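Local coordinates for protein extracellular invertase (Aspergillus kawachii, PDB 5XH8) that probably hydrolyses sucrose as a family GH32 beta-fructofuranosidase and transfers fructosyl units to build fructooligosaccharides such as 1-kestose, at residues N246-N251 against S317-A322. Residues are numbered along the deposited sequence; the frame is centred on the assembly and turned at random.
Sequences NFETGN and SSYAAA. With NA (sodium ion), chain B.
The Tyr319 ring receives the Glu248 carboxylate at its edge, with OE1 in the ring plane beside OH and CE2 and the two planes turned 51° apart. The side chains cross at about a right angle, and Tyr319 OH donates to Glu248 OE1 over 2.7 Å, meeting the anti lone pair that faces away from OE2. The phenol reaches the 246-251 segment because chi1 of Tyr319 (-158°) turns CG away from the backbone N. OE2 forms a salt bridge with Arg170, so both carboxylate oxygens are engaged, and a bound glycerol lies about 4 Å from this side chain. The contact joins the innermost strands of two neighbouring blades in the GH32 beta-propeller: 247-248 and 250-255 of one, 318-326 of the next. The glycerol beside Glu248 is consistent with a place in the propeller's central active-site pocket. At Thr249, where the chain turns a corner between strands 247-248 and 250-255, OG1 lies against Ala320 CA (3.4 Å) and CG2 against Ala320 CB (4.1 Å); OG1 also makes a weak bond back to Glu248 O. Beyond it, one water lies 2.6 Å from Thr249 O and 2.7 Å from Ala321 O and can bridge the two carbonyls. The Asn251 side chain packs beside Ala321 and Ala322. One residue before Tyr319, Ser318 O binds the sodium ion at 2.4 Å, together with the carbonyl oxygens of His287, Gly315 and Phe316 and a water.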
loop_
_atom_site.group_PDB
_atom_site.type_symbol
_atom_site.label_atom_id
_atom_site.label_comp_id
_atom_site.label_asym_id
_atom_site.label_seq_id
_atom_site.Cartn_x
_atom_site.Cartn_y
_atom_site.Cartn_z
ATOM N N ASN A 246 3.554 21.613 -10.130
ATOM C CA ASN A 246 3.989 20.460 -9.333
ATOM C C ASN A 246 5.474 20.609 -9.036
ATOM O O ASN A 246 6.208 21.065 -9.890
ATOM C CB ASN A 246 3.729 19.163 -10.119
ATOM C CG ASN A 246 3.972 17.927 -9.291
ATOM O OD1 ASN A 246 3.291 17.689 -8.291
ATOM N ND2 ASN A 246 4.941 17.128 -9.705
ATOM N N PHE A 247 5.899 20.267 -7.821
ATOM C CA PHE A 247 7.314 20.203 -7.474
ATOM C C PHE A 247 7.842 18.757 -7.612
ATOM O O PHE A 247 7.139 17.804 -7.276
ATOM C CB PHE A 247 7.584 20.631 -6.024
ATOM C CG PHE A 247 7.393 22.107 -5.727
ATOM C CD1 PHE A 247 7.361 23.090 -6.722
ATOM C CD2 PHE A 247 7.283 22.507 -4.400
ATOM C CE1 PHE A 247 7.183 24.429 -6.390
ATOM C CE2 PHE A 247 7.113 23.855 -4.067
ATOM C CZ PHE A 247 7.076 24.809 -5.067
ATOM N N GLU A 248 9.095 18.645 -8.071
ATOM C CA GLU A 248 9.808 17.374 -8.257
ATOM C C GLU A 248 11.203 17.488 -7.628
ATOM O O GLU A 248 11.733 18.599 -7.455
ATOM C CB GLU A 248 9.933 17.063 -9.749
ATOM C CG GLU A 248 8.581 16.912 -10.473
ATOM C CD GLU A 248 8.711 16.168 -11.777
ATOM O OE1 GLU A 248 9.100 16.813 -12.785
ATOM O OE2 GLU A 248 8.484 14.918 -11.772
ATOM N N THR A 249 11.766 16.339 -7.267
ATOM C CA THR A 249 13.163 16.187 -6.811
ATOM C C THR A 249 13.637 17.229 -5.789
ATOM O O THR A 249 14.766 17.751 -5.871
ATOM C CB THR A 249 14.146 16.127 -8.007
ATOM O OG1 THR A 249 14.188 17.390 -8.678
ATOM C CG2 THR A 249 13.708 15.047 -8.981
ATOM N N GLY A 250 12.759 17.513 -4.828
ATOM C CA GLY A 250 13.073 18.406 -3.721
ATOM C C GLY A 250 14.263 17.885 -2.940
ATOM O O GLY A 250 14.216 16.771 -2.461
ATOM N N ASN A 251 15.352 18.661 -2.899
ATOM C CA ASN A 251 16.466 18.423 -1.982
ATOM C C ASN A 251 16.407 19.506 -0.894
ATOM O O ASN A 251 16.078 20.639 -1.196
ATOM C CB ASN A 251 17.803 18.623 -2.672
ATOM C CG ASN A 251 18.071 17.645 -3.799
ATOM O OD1 ASN A 251 17.183 17.111 -4.474
ATOM N ND2 ASN A 251 19.307 17.462 -4.028
ATOM N N SER A 317 16.840 21.999 -20.963
ATOM C CA SER A 317 16.915 20.551 -20.747
ATOM C C SER A 317 17.529 20.157 -19.393
ATOM O O SER A 317 17.667 18.970 -19.103
ATOM C CB SER A 317 17.687 19.898 -21.911
ATOM O OG SER A 317 17.003 20.103 -23.151
ATOM N N SER A 318 17.889 21.147 -18.583
ATOM C CA SER A 318 18.458 20.954 -17.266
ATOM C C SER A 318 17.367 20.794 -16.233
ATOM O O SER A 318 16.455 21.609 -16.203
ATOM C CB SER A 318 19.302 22.164 -16.871
ATOM O OG SER A 318 20.377 22.331 -17.756
ATOM N N TYR A 319 17.465 19.770 -15.376
ATOM C CA TYR A 319 16.378 19.423 -14.454
ATOM C C TYR A 319 16.797 18.408 -13.389
ATOM O O TYR A 319 17.917 17.913 -13.413
ATOM C CB TYR A 319 15.180 18.883 -15.252
ATOM C CG TYR A 319 13.832 18.971 -14.564
ATOM C CD1 TYR A 319 13.317 20.207 -14.136
ATOM C CD2 TYR A 319 13.035 17.833 -14.400
ATOM C CE1 TYR A 319 12.081 20.295 -13.545
ATOM C CE2 TYR A 319 11.811 17.914 -13.776
ATOM C CZ TYR A 319 11.325 19.150 -13.359
ATOM O OH TYR A 319 10.108 19.264 -12.714
ATOM N N ALA A 320 15.905 18.171 -12.420
ATOM C CA ALA A 320 15.946 16.971 -11.577
ATOM C C ALA A 320 17.195 16.837 -10.755
ATOM O O ALA A 320 17.635 15.718 -10.508
ATOM C CB ALA A 320 15.756 15.715 -12.441
ATOM N N ALA A 321 17.777 17.953 -10.307
ATOM C CA ALA A 321 19.056 17.875 -9.608
ATOM C C ALA A 321 18.981 17.047 -8.335
ATOM O O ALA A 321 18.010 17.137 -7.576
ATOM C CB ALA A 321 19.614 19.251 -9.329
ATOM N N ALA A 322 19.997 16.214 -8.137
ATOM C CA ALA A 322 20.174 15.483 -6.918
ATOM C C ALA A 322 21.560 15.755 -6.397
ATOM O O ALA A 322 22.574 15.520 -7.073
ATOM C CB ALA A 322 19.994 13.989 -7.124
HETATM NA NA NA B . 15.319 23.402 -17.287
HETATM O O HOH W 1 16.581 19.370 -6.892
HETATM O O HOH W 2 15.906 25.204 -15.787
#